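Local atomic coordinates of BPH (PDB entry 5OVS), a protein that probably hydrolyses peptide bonds as a bacterial proteasome homologue, assembling fourteen copies into a double ring around an inner cavity. Residues A15-T20 with H35-R40; A47-A52 with R108-I113; V162-V167 with L179-F184; V3-K8 with Q129-F134; R11-A16 with L157-V162. One frame throughout, in Å; residues are numbered along the deposited sequence.

Contact 1: A15-T20 with H35-R40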
# COMPACT_ATOMS: atom_id res chain seq x y z
N ALA K 15 20.60 12.83 37.70
CA ALA K 15 21.37 13.61 36.73
C ALA K 15 20.75 13.63 35.34
O ALA K 15 19.82 12.88 35.06
CB ALA K 15 22.80 13.09 36.66
N ALA K 16 21.26 14.51 34.49
CA ALA K 16 20.77 14.62 33.12
C ALA K 16 21.82 15.30 32.29
O ALA K 16 22.60 16.11 32.79
CB ALA K 16 19.47 15.39 33.06
N ASP K 17 21.85 14.97 31.00
CA ASP K 17 22.66 15.73 30.07
C ASP K 17 21.91 17.05 29.79
O ASP K 17 20.85 17.30 30.34
CB ASP K 17 22.93 14.92 28.79
CG ASP K 17 21.88 15.11 27.74
OD1 ASP K 17 20.76 14.57 27.88
OD2 ASP K 17 22.18 15.82 26.77
N THR K 18 22.47 17.91 28.95
CA THR K 18 21.88 19.22 28.72
C THR K 18 21.67 19.59 27.25
O THR K 18 21.32 20.73 26.95
CB THR K 18 22.77 20.28 29.35
OG1 THR K 18 24.12 20.01 28.99
CG2 THR K 18 22.63 20.25 30.86
N LEU K 19 21.87 18.62 26.35
CA LEU K 19 21.77 18.85 24.91
C LEU K 19 20.34 18.71 24.39
O LEU K 19 19.66 17.74 24.68
CB LEU K 19 22.69 17.86 24.16
CG LEU K 19 22.73 17.89 22.64
CD1 LEU K 19 23.31 19.22 22.22
CD2 LEU K 19 23.55 16.75 22.05
N THR K 20 19.89 19.68 23.59
CA THR K 20 18.64 19.55 22.83
C THR K 20 18.96 19.23 21.36
O THR K 20 19.99 19.63 20.84
CB THR K 20 17.83 20.84 22.87
OG1 THR K 20 17.63 21.25 24.23
CG2 THR K 20 16.48 20.67 22.19
N HIS K 35 18.74 25.06 29.41
CA HIS K 35 19.13 23.75 28.89
C HIS K 35 18.89 22.63 29.90
O HIS K 35 19.18 21.47 29.61
CB HIS K 35 20.61 23.78 28.53
CG HIS K 35 21.48 24.34 29.61
ND1 HIS K 35 22.05 25.59 29.54
CD2 HIS K 35 21.87 23.82 30.80
CE1 HIS K 35 22.77 25.81 30.62
NE2 HIS K 35 22.67 24.75 31.40
N GLU K 36 18.37 22.99 31.08
CA GLU K 36 18.16 22.03 32.16
C GLU K 36 17.00 21.11 31.82
O GLU K 36 15.96 21.57 31.37
CB GLU K 36 17.87 22.75 33.49
CG GLU K 36 19.11 23.24 34.26
CD GLU K 36 19.49 24.71 34.07
OE1 GLU K 36 19.00 25.38 33.12
OE2 GLU K 36 20.29 25.21 34.90
N LYS K 37 17.18 19.81 32.04
CA LYS K 37 16.15 18.82 31.79
C LYS K 37 15.53 18.28 33.09
O LYS K 37 14.77 17.31 33.06
CB LYS K 37 16.72 17.67 30.95
CG LYS K 37 17.31 18.11 29.63
CD LYS K 37 17.73 16.91 28.79
CE LYS K 37 18.39 17.31 27.47
NZ LYS K 37 18.85 16.14 26.65
N ILE K 38 15.83 18.93 34.21
CA ILE K 38 15.31 18.50 35.50
C ILE K 38 14.55 19.65 36.16
O ILE K 38 15.06 20.76 36.24
CB ILE K 38 16.45 18.04 36.45
CG1 ILE K 38 17.27 16.92 35.82
CG2 ILE K 38 15.91 17.58 37.80
CD1 ILE K 38 18.52 16.56 36.60
N ILE K 39 13.36 19.37 36.67
CA ILE K 39 12.57 20.39 37.39
C ILE K 39 12.28 19.97 38.81
O ILE K 39 12.22 18.78 39.12
CB ILE K 39 11.23 20.73 36.68
CG1 ILE K 39 10.33 19.48 36.56
CG2 ILE K 39 11.49 21.35 35.32
CD1 ILE K 39 9.01 19.72 35.87
N ARG K 40 12.08 20.94 39.69
CA ARG K 40 11.70 20.66 41.06
C ARG K 40 10.21 20.60 41.08
O ARG K 40 9.57 21.41 40.44
CB ARG K 40 12.18 21.74 42.01
CG ARG K 40 13.65 22.13 41.87
CD ARG K 40 14.21 22.82 43.11
NE ARG K 40 13.14 23.34 43.97
CZ ARG K 40 12.86 22.93 45.22
NH1 ARG K 40 13.61 22.00 45.83
NH2 ARG K 40 11.84 23.47 45.87
O HOH W 1 19.88 18.80 32.30
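Lys37 stretches across to Asp17 and Leu19. Lys37 NZ forms a salt bridge with Asp17 OD1 at 2.8 Å. It meets that oxygen on the syn side, 28° out of the carboxylate plane. Lys37 NZ also donates to Leu19 O at 2.7 Å. Lys37 CG lies beside the backbone N and the chain beyond it is extended (chi2 -174°), which carries NZ past Asp17 O to its acceptors. NZ is also hydrogen-bonded to OG1 of the N-terminal Thr1, and the grouping of Thr1, Asp17 and Lys37 is consistent with the Thr-Asp-Lys site of proteasomal N-terminal nucleophile hydrolases. A second shell positions Asp17. Asp17 OD2 accepts from Leu19 N at 2.8 Å, from above the carboxylate plane, and closes an Asx turn. Thr2 N donates to OD1, and Gly178 N to OD2. A water bridges the backbones, donating to Asp17 O and accepting from Lys37 N. Ala16 CB sits 3.8 Å from Ile38 CG1, and at the other end the Thr18 and His35 side chains lie alongside each other, with Thr18 CG2 3.7 Å from His35 CD2. Thr18 OG1 bonds Pro180 O, and His35 ND1 bonds Val32 O.

Contact 2: A47-A52 with R108-I113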
# COMPACT_ATOMS: atom_id res chain seq x y z
N ALA K 47 13.22 14.46 36.18
CA ALA K 47 14.10 14.50 35.03
C ALA K 47 13.32 13.94 33.85
O ALA K 47 12.76 12.85 33.94
CB ALA K 47 15.35 13.68 35.28
N ILE K 48 13.29 14.69 32.75
CA ILE K 48 12.31 14.47 31.69
C ILE K 48 12.98 14.17 30.35
O ILE K 48 13.88 14.89 29.96
CB ILE K 48 11.39 15.69 31.56
CG1 ILE K 48 10.74 16.01 32.92
CG2 ILE K 48 10.33 15.43 30.50
CD1 ILE K 48 10.12 17.39 33.04
N THR K 49 12.56 13.10 29.68
CA THR K 49 13.07 12.74 28.35
C THR K 49 11.95 12.94 27.32
O THR K 49 10.78 13.06 27.68
CB THR K 49 13.53 11.28 28.29
OG1 THR K 49 12.39 10.40 28.28
CG2 THR K 49 14.39 10.93 29.48
N GLY K 50 12.31 12.96 26.04
CA GLY K 50 11.33 13.22 24.96
C GLY K 50 11.50 14.63 24.45
O GLY K 50 12.56 15.22 24.61
N SER K 51 10.45 15.18 23.84
CA SER K 51 10.47 16.58 23.37
C SER K 51 10.80 17.55 24.50
O SER K 51 10.29 17.41 25.60
CB SER K 51 9.11 16.97 22.77
OG SER K 51 8.89 18.39 22.81
N ALA K 52 11.64 18.54 24.19
CA ALA K 52 12.04 19.56 25.16
C ALA K 52 10.89 20.44 25.64
O ALA K 52 11.05 21.22 26.56
CB ALA K 52 13.13 20.44 24.57
N ARG K 108 4.40 9.83 25.80
CA ARG K 108 5.53 10.24 24.97
C ARG K 108 6.77 10.70 25.73
O ARG K 108 7.73 11.18 25.11
CB ARG K 108 5.13 11.32 23.96
CG ARG K 108 3.91 10.98 23.13
CD ARG K 108 4.14 9.77 22.25
NE ARG K 108 3.15 9.78 21.17
CZ ARG K 108 3.39 10.11 19.90
NH1 ARG K 108 4.61 10.44 19.49
NH2 ARG K 108 2.39 10.09 19.02
N MET K 109 6.79 10.55 27.05
CA MET K 109 7.97 10.88 27.81
C MET K 109 8.21 9.80 28.85
O MET K 109 7.29 9.14 29.31
CB MET K 109 7.81 12.24 28.47
CG MET K 109 6.48 12.43 29.14
SD MET K 109 6.45 13.80 30.28
CE MET K 109 4.78 13.63 30.90
N ASP K 110 9.48 9.61 29.17
CA ASP K 110 9.87 8.77 30.27
C ASP K 110 10.44 9.71 31.32
O ASP K 110 11.12 10.67 30.96
CB ASP K 110 10.91 7.76 29.81
CG ASP K 110 10.40 6.86 28.69
OD1 ASP K 110 9.30 6.28 28.83
OD2 ASP K 110 11.10 6.70 27.68
N VAL K 111 10.16 9.49 32.59
CA VAL K 111 10.78 10.34 33.62
C VAL K 111 11.35 9.57 34.79
O VAL K 111 10.93 8.45 35.07
CB VAL K 111 9.81 11.42 34.17
CG1 VAL K 111 9.16 12.16 33.02
CG2 VAL K 111 8.78 10.79 35.09
N LEU K 112 12.34 10.18 35.43
CA LEU K 112 12.84 9.70 36.71
C LEU K 112 12.46 10.74 37.78
O LEU K 112 12.47 11.94 37.51
CB LEU K 112 14.34 9.48 36.63
CG LEU K 112 14.77 8.50 35.52
CD1 LEU K 112 16.28 8.49 35.40
CD2 LEU K 112 14.26 7.10 35.81
N ILE K 113 12.07 10.27 38.96
CA ILE K 113 11.62 11.12 40.06
C ILE K 113 12.42 10.78 41.31
O ILE K 113 12.31 9.68 41.84
CB ILE K 113 10.14 10.88 40.37
CG1 ILE K 113 9.30 11.26 39.16
CG2 ILE K 113 9.71 11.68 41.62
CD1 ILE K 113 7.90 10.71 39.22
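Ala47 and Leu112 form an antiparallel hydrogen-bonded pair between strands 44-48 and 111-115, neighbours in the five-stranded sheet. Ala47 N donates to Leu112 O at 2.9 Å, and Leu112 N returns a bond to Ala47 O at 3.1 Å. Ile48 and Val111 are the adjoining non-hydrogen-bonded pair. Their side chains lie side by side, with CG1 of Ile48 4.2 Å from CG1 of Val111. Ile48 CG2 also packs on Met109 SD. Helices 54-64 and 74-91 cover this face; Val3 of the other sheet lies on Ala47 and Leu112. Beyond the strands, Thr49 grips Asp110 O twice. Thr49 N points almost straight at Asp110 O, 3.1 Å away. Thr49 OG1, placed between the backbone N and the carbonyl carbon (chi1 74°), donates to Asp110 O at 3.0 Å from the side. A valine at Thr49 would remove the hydroxyl, and Asp110 O would probably lose its second donor. Gly50 follows with phi 104°, where a CB would jam against the carbonyl O of Thr49 and would also run into Arg108 O. Asp110 OD1 is held by Ala124 N. Pairing thus continues past the strand end through one carbonyl that accepts two bonds from a single residue, and Thr49 also packs on Thr1.

Contact 3: V162-V167 with L179-F184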
# COMPACT_ATOMS: atom_id res chain seq x y z
N VAL K 162 28.09 8.48 40.56
CA VAL K 162 27.62 7.37 39.74
C VAL K 162 26.54 7.82 38.74
O VAL K 162 26.55 7.40 37.56
CB VAL K 162 27.12 6.20 40.60
CG1 VAL K 162 26.55 5.10 39.73
CG2 VAL K 162 28.26 5.66 41.45
N ALA K 163 25.61 8.65 39.21
CA ALA K 163 24.55 9.20 38.37
C ALA K 163 25.13 10.03 37.25
O ALA K 163 24.74 9.90 36.10
CB ALA K 163 23.59 10.05 39.19
N ARG K 164 26.10 10.88 37.59
CA ARG K 164 26.77 11.72 36.61
C ARG K 164 27.54 10.87 35.62
O ARG K 164 27.49 11.12 34.42
CB ARG K 164 27.73 12.70 37.28
CG ARG K 164 27.04 13.79 38.08
CD ARG K 164 28.06 14.60 38.85
NE ARG K 164 28.93 15.34 37.94
CZ ARG K 164 28.58 16.45 37.29
NH1 ARG K 164 27.37 16.99 37.44
NH2 ARG K 164 29.45 17.03 36.48
N LEU K 165 28.26 9.88 36.11
CA LEU K 165 29.04 9.04 35.23
C LEU K 165 28.14 8.39 34.18
O LEU K 165 28.53 8.22 33.04
CB LEU K 165 29.84 7.99 36.02
CG LEU K 165 30.84 7.19 35.18
CD1 LEU K 165 31.94 8.08 34.63
CD2 LEU K 165 31.44 6.04 35.97
N GLY K 166 26.92 8.04 34.58
CA GLY K 166 25.96 7.44 33.66
C GLY K 166 25.66 8.33 32.48
O GLY K 166 25.56 7.88 31.35
N VAL K 167 25.54 9.61 32.76
CA VAL K 167 25.25 10.58 31.73
C VAL K 167 26.45 10.77 30.80
O VAL K 167 26.27 10.96 29.60
CB VAL K 167 24.85 11.91 32.38
CG1 VAL K 167 24.65 13.01 31.34
CG2 VAL K 167 23.58 11.72 33.23
N LEU K 179 27.42 16.95 26.98
CA LEU K 179 27.89 17.63 28.19
C LEU K 179 27.61 19.13 28.08
O LEU K 179 27.54 19.65 26.98
CB LEU K 179 29.40 17.42 28.38
CG LEU K 179 29.89 15.97 28.59
CD1 LEU K 179 31.40 15.94 28.71
CD2 LEU K 179 29.25 15.32 29.81
N PRO K 180 27.49 19.83 29.23
CA PRO K 180 27.71 19.35 30.59
C PRO K 180 26.58 18.50 31.14
O PRO K 180 25.47 18.50 30.61
CB PRO K 180 27.82 20.65 31.41
CG PRO K 180 26.98 21.61 30.65
CD PRO K 180 27.17 21.27 29.21
N VAL K 181 26.91 17.79 32.21
CA VAL K 181 25.95 17.07 33.02
C VAL K 181 25.45 17.95 34.17
O VAL K 181 26.23 18.63 34.83
CB VAL K 181 26.61 15.83 33.63
CG1 VAL K 181 25.57 14.97 34.36
CG2 VAL K 181 27.35 15.04 32.55
N GLN K 182 24.15 17.91 34.41
CA GLN K 182 23.54 18.57 35.55
C GLN K 182 23.17 17.49 36.55
O GLN K 182 22.80 16.39 36.16
CB GLN K 182 22.28 19.28 35.08
CG GLN K 182 21.49 19.97 36.17
CD GLN K 182 20.08 20.34 35.73
OE1 GLN K 182 19.53 19.78 34.76
NE2 GLN K 182 19.46 21.27 36.46
N SER K 183 23.25 17.79 37.85
CA SER K 183 22.81 16.82 38.83
C SER K 183 22.38 17.44 40.15
O SER K 183 22.70 18.58 40.45
CB SER K 183 23.91 15.79 39.10
OG SER K 183 25.05 16.40 39.67
N PHE K 184 21.64 16.67 40.93
CA PHE K 184 21.24 17.06 42.26
C PHE K 184 21.42 15.87 43.18
O PHE K 184 21.34 14.73 42.72
CB PHE K 184 19.78 17.51 42.28
CG PHE K 184 19.53 18.76 41.48
CD1 PHE K 184 19.37 18.70 40.11
CD2 PHE K 184 19.45 20.00 42.11
CE1 PHE K 184 19.14 19.85 39.37
CE2 PHE K 184 19.21 21.15 41.37
CZ PHE K 184 19.05 21.08 40.00
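Val167 on helix 159-173 meets Val181, just ahead of strand 182-187, an outer strand of the four-stranded sheet within this chain. This is one helix-on-sheet layer of the proteasome-type sandwich. The apolar part is this pair of valines. They reach toward each other tip to tip, with Val167 CG1 3.6 Å from Val181 CG2. Val181 CG1 fills in beside them, 3.7 Å from Val167 CB. The polar part belongs to Arg164, three residues before Val167 on the helix. Its chain bends at chi3 (66°), which folds the guanidinium back over the strand. NH1 then donates twice. The bond from Arg164 NH1 to Ser183 OG is 3.3 Å long and lies near the guanidinium plane, 10° out of it. The bond from Arg164 NH1 to Val181 O is also 3.3 Å and reaches that oxygen from above the carbonyl plane. Both bonds are long. A leucine in place of Arg164 would take away NH1, and Ser183 OG and Val181 O would probably each lose a donor from the helix. Ser183 OG has a second tie to the same helix, a hydrogen bond with Glu160 OE2. Val181 CB also sits over one guanidinium face, toward its rim, 4.1 Å from Arg164 NH1.

Contact 4: V3-K8 with Q129-F134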
# COMPACT_ATOMS: atom_id res chain seq x y z
N VAL K 3 18.89 10.63 31.23
CA VAL K 3 18.61 10.98 32.61
C VAL K 3 18.96 9.77 33.48
O VAL K 3 18.71 8.63 33.08
CB VAL K 3 17.13 11.37 32.84
CG1 VAL K 3 16.83 12.73 32.21
CG2 VAL K 3 16.18 10.32 32.30
N THR K 4 19.54 10.01 34.64
CA THR K 4 19.92 8.93 35.53
C THR K 4 19.45 9.19 36.96
O THR K 4 19.23 10.34 37.39
CB THR K 4 21.44 8.69 35.53
OG1 THR K 4 22.10 9.89 35.96
CG2 THR K 4 21.95 8.30 34.12
N ILE K 5 19.30 8.11 37.70
CA ILE K 5 18.87 8.21 39.06
C ILE K 5 19.54 7.10 39.87
O ILE K 5 19.66 5.97 39.40
CB ILE K 5 17.33 8.15 39.14
CG1 ILE K 5 16.87 8.74 40.47
CG2 ILE K 5 16.83 6.74 38.89
CD1 ILE K 5 15.42 9.12 40.48
N VAL K 6 20.02 7.46 41.05
CA VAL K 6 20.86 6.58 41.84
C VAL K 6 20.58 6.75 43.34
O VAL K 6 20.35 7.86 43.85
CB VAL K 6 22.35 6.84 41.58
CG1 VAL K 6 23.20 5.88 42.41
CG2 VAL K 6 22.67 6.70 40.10
N ARG K 7 20.62 5.61 44.01
CA ARG K 7 20.37 5.48 45.41
C ARG K 7 21.56 4.72 45.99
O ARG K 7 21.78 3.56 45.64
CB ARG K 7 19.09 4.66 45.53
CG ARG K 7 18.51 4.53 46.91
CD ARG K 7 17.70 3.25 47.04
NE ARG K 7 17.55 2.92 48.45
CZ ARG K 7 16.43 3.02 49.16
NH1 ARG K 7 15.30 3.42 48.60
NH2 ARG K 7 16.45 2.70 50.45
N LYS K 8 22.37 5.35 46.83
CA LYS K 8 23.53 4.65 47.37
C LYS K 8 24.03 5.30 48.64
O LYS K 8 24.16 6.51 48.69
CB LYS K 8 24.67 4.62 46.35
CG LYS K 8 25.96 4.03 46.90
CD LYS K 8 27.08 4.02 45.87
CE LYS K 8 28.37 3.52 46.51
NZ LYS K 8 29.47 3.33 45.53
N GLN K 129 7.62 2.70 38.52
CA GLN K 129 8.53 1.76 39.13
C GLN K 129 9.29 2.42 40.27
O GLN K 129 9.61 3.60 40.18
CB GLN K 129 9.50 1.19 38.07
CG GLN K 129 8.76 0.50 36.94
CD GLN K 129 9.66 -0.25 35.97
OE1 GLN K 129 10.45 0.35 35.22
NE2 GLN K 129 9.51 -1.56 35.94
N GLU K 130 9.55 1.68 41.34
CA GLU K 130 10.51 2.13 42.35
C GLU K 130 11.78 1.37 42.11
O GLU K 130 11.74 0.16 41.92
CB GLU K 130 10.04 1.89 43.78
CG GLU K 130 11.03 2.42 44.81
CD GLU K 130 10.55 2.36 46.24
OE1 GLU K 130 9.49 1.76 46.52
OE2 GLU K 130 11.25 2.92 47.10
N PHE K 131 12.91 2.08 42.11
CA PHE K 131 14.19 1.45 41.83
C PHE K 131 14.96 1.20 43.10
O PHE K 131 14.85 1.96 44.06
CB PHE K 131 14.98 2.29 40.84
CG PHE K 131 14.30 2.46 39.53
CD1 PHE K 131 14.07 1.35 38.72
CD2 PHE K 131 13.85 3.71 39.10
CE1 PHE K 131 13.41 1.48 37.51
CE2 PHE K 131 13.20 3.84 37.88
CZ PHE K 131 12.98 2.73 37.09
N SER K 132 15.74 0.13 43.11
CA SER K 132 16.44 -0.32 44.31
C SER K 132 17.87 0.22 44.35
O SER K 132 18.46 0.35 45.41
CB SER K 132 16.39 -1.85 44.43
OG SER K 132 16.91 -2.55 43.29
N LYS K 133 18.43 0.57 43.19
CA LYS K 133 19.85 0.89 43.07
C LYS K 133 20.03 2.08 42.14
O LYS K 133 20.37 3.17 42.58
CB LYS K 133 20.62 -0.32 42.53
CG LYS K 133 20.65 -1.54 43.45
CD LYS K 133 21.08 -2.76 42.65
CE LYS K 133 21.51 -3.93 43.51
NZ LYS K 133 20.39 -4.82 43.91
N PHE K 134 19.80 1.85 40.85
CA PHE K 134 19.88 2.90 39.85
C PHE K 134 18.98 2.61 38.66
O PHE K 134 18.46 1.50 38.53
CB PHE K 134 21.32 3.11 39.40
CG PHE K 134 21.98 1.89 38.78
CD1 PHE K 134 21.85 1.63 37.43
CD2 PHE K 134 22.79 1.07 39.54
CE1 PHE K 134 22.48 0.53 36.84
CE2 PHE K 134 23.42 -0.03 38.98
CZ PHE K 134 23.27 -0.30 37.62
O HOH W 2 13.76 3.80 46.08
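Lys133 O accepts from Arg7 N at 2.8 Å, with the donor almost in line with the carbonyl bond. This bond helps fasten strand 134-137 to strand 3-8 in the four-stranded sheet. The chain has just left strand 128-131, an outer strand of the five-stranded sheet. Segment 129-134 therefore crosses from one sheet of the sandwich to the other. Val6 and Phe134 form an antiparallel non-hydrogen-bonded pair. Around it, Phe134 CA approaches Ile5 O at 3.1 Å in a CA-H...O contact. The two side chains run alongside each other, and Val6 CG2 lies 3.9 Å from Phe134 CB. The Phe134 ring leads away from strand 3-8. It meets Tyr31 of a neighbouring subunit edge-to-face. Between the sheets, Ile5 CG2 packs on Phe131 CD2 at 4.3 Å. Segment 129-134 also faces that neighbouring subunit, where Glu130 N bonds Asn34 OD1 and Lys133 NZ bonds Asp30 O.

Arg7 reaches across to the crossing segment. Its CG stands opposite the backbone N (chi1 -173°) and the chain stays extended to NE. CD thereby passes 3.4 Å from Ser132 O. Arg7 NH1 and Glu130 OE2 carry opposite charges but remain too far apart for a salt bridge. A water fills in between them. It lies in the plane of the guanidinium, at its edge, and accepts from Arg7 NH1 at 3.0 Å. The same water donates to Glu130 OE2 at 2.8 Å and to Phe131 O at 2.9 Å.

Contact 5: R11-A16 with L157-V162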
# COMPACT_ATOMS: atom_id res chain seq x y z
N ARG K 11 22.04 8.14 50.41
CA ARG K 11 22.04 9.34 49.59
C ARG K 11 21.31 9.03 48.29
O ARG K 11 21.41 7.93 47.78
CB ARG K 11 23.48 9.71 49.25
CG ARG K 11 24.21 10.53 50.30
CD ARG K 11 24.07 11.99 49.95
NE ARG K 11 24.99 12.87 50.66
CZ ARG K 11 26.08 13.44 50.12
NH1 ARG K 11 26.43 13.24 48.85
NH2 ARG K 11 26.83 14.23 50.88
N ILE K 12 20.60 10.02 47.74
CA ILE K 12 19.88 9.86 46.49
C ILE K 12 20.37 10.92 45.53
O ILE K 12 20.49 12.09 45.90
CB ILE K 12 18.36 9.95 46.70
CG1 ILE K 12 17.83 8.63 47.27
CG2 ILE K 12 17.63 10.29 45.41
CD1 ILE K 12 16.42 8.69 47.82
N ALA K 13 20.67 10.52 44.29
CA ALA K 13 21.11 11.46 43.27
C ALA K 13 20.36 11.29 41.97
O ALA K 13 19.76 10.24 41.72
CB ALA K 13 22.60 11.34 43.03
N ILE K 14 20.37 12.34 41.17
CA ILE K 14 19.67 12.37 39.90
C ILE K 14 20.45 13.27 38.96
O ILE K 14 20.96 14.32 39.37
CB ILE K 14 18.19 12.82 40.08
CG1 ILE K 14 17.42 12.67 38.77
CG2 ILE K 14 18.09 14.25 40.62
CD1 ILE K 14 15.93 12.85 38.92
N ALA K 15 20.60 12.83 37.70
CA ALA K 15 21.37 13.61 36.73
C ALA K 15 20.75 13.63 35.34
O ALA K 15 19.82 12.88 35.06
CB ALA K 15 22.80 13.09 36.66
N ALA K 16 21.26 14.51 34.49
CA ALA K 16 20.77 14.62 33.12
C ALA K 16 21.82 15.30 32.29
O ALA K 16 22.60 16.11 32.79
CB ALA K 16 19.47 15.39 33.06
N LEU K 157 33.06 6.29 44.82
CA LEU K 157 32.01 7.06 44.13
C LEU K 157 30.71 7.08 44.91
O LEU K 157 30.16 6.03 45.22
CB LEU K 157 31.76 6.48 42.73
CG LEU K 157 32.97 6.45 41.79
CD1 LEU K 157 32.69 5.67 40.51
CD2 LEU K 157 33.44 7.86 41.46
N ASP K 158 30.20 8.27 45.22
CA ASP K 158 28.91 8.38 45.87
C ASP K 158 27.79 8.28 44.82
O ASP K 158 28.07 8.08 43.63
CB ASP K 158 28.82 9.66 46.73
CG ASP K 158 28.77 10.94 45.90
OD1 ASP K 158 29.32 10.96 44.77
OD2 ASP K 158 28.19 11.94 46.39
N ALA K 159 26.53 8.40 45.24
CA ALA K 159 25.40 8.29 44.30
C ALA K 159 25.47 9.34 43.19
O ALA K 159 25.17 9.04 42.04
CB ALA K 159 24.08 8.40 45.03
N GLU K 160 25.86 10.56 43.54
CA GLU K 160 25.94 11.62 42.54
C GLU K 160 27.01 11.34 41.47
O GLU K 160 26.77 11.51 40.29
CB GLU K 160 26.19 12.97 43.20
CG GLU K 160 26.18 14.13 42.22
CD GLU K 160 26.06 15.47 42.90
OE1 GLU K 160 26.52 15.62 44.05
OE2 GLU K 160 25.52 16.40 42.27
N ALA K 161 28.17 10.88 41.89
CA ALA K 161 29.24 10.57 40.96
C ALA K 161 28.85 9.43 40.04
O ALA K 161 29.23 9.42 38.87
CB ALA K 161 30.51 10.21 41.73
N VAL K 162 28.09 8.48 40.56
CA VAL K 162 27.62 7.37 39.74
C VAL K 162 26.54 7.82 38.74
O VAL K 162 26.55 7.40 37.56
CB VAL K 162 27.12 6.20 40.60
CG1 VAL K 162 26.55 5.10 39.73
CG2 VAL K 162 28.26 5.66 41.45
O HOH W 3 27.63 14.26 45.88
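Ala13 presses its methyl group against the first turn of helix 159-173. Ala13 CB lies 3.4 Å from Glu160 CA, close enough to touch the helix backbone itself. Ala159 CB comes in beside it, 3.9 Å from Ala13 CB, and Glu160 CB is at the same distance from that methyl. The two alanines let strand 11-16 and the helix start come very near, with CA atoms of Ala13 and Glu160 only 4.9 Å apart. This is helix-on-sheet packing on the outer face of the four-stranded sheet, where Ala159 also touches Val6 of the next strand.

The other side is looser, polar and partly exposed. Arg11 bends at chi2 (-94°) and brings NH1 to Asp158. The salt bridge from Arg11 NH1 to Asp158 OD2 is long, at 3.3 Å. The oxygen lies near the guanidinium plane, at its edge, but the carboxylate is turned 69° against that plane. Arg11 NE has another partner, Glu187 OE2, on strand 182-187. Asp158 is the N-cap of the helix. Its OD1 accepts from Ala161 N at 3.1 Å, from above the carboxylate plane. The two carboxylate oxygens thus divide the work, OD1 for the helix end and OD2 for the arginine. Both the helix N-terminus and the guanidinium would probably favour a negative charge on Asp158.

In the fold
Contacts 1 and 2 are buried, contacts 4 and 5 partly so, and contact 3 lies at the surface. Strand 11-16 serves both contact 1 and contact 5. Helix 159-173 serves contacts 3 and 5, whose centres are about 8 Å apart. Contact 1 adjoins contact 2 through neighbouring strands 38-41 and 44-48, where Lys37 O meets Ile48 N at 3.0 Å. Contacts 2 and 4 touch where the two sheets face each other, by packing alone. The chemistry follows place. Contact 1 buries a salt bridge, and contact 2 relies mainly on backbone pairing. Contacts 3, 4 and 5 each set a partly exposed arginine beside an apolar patch.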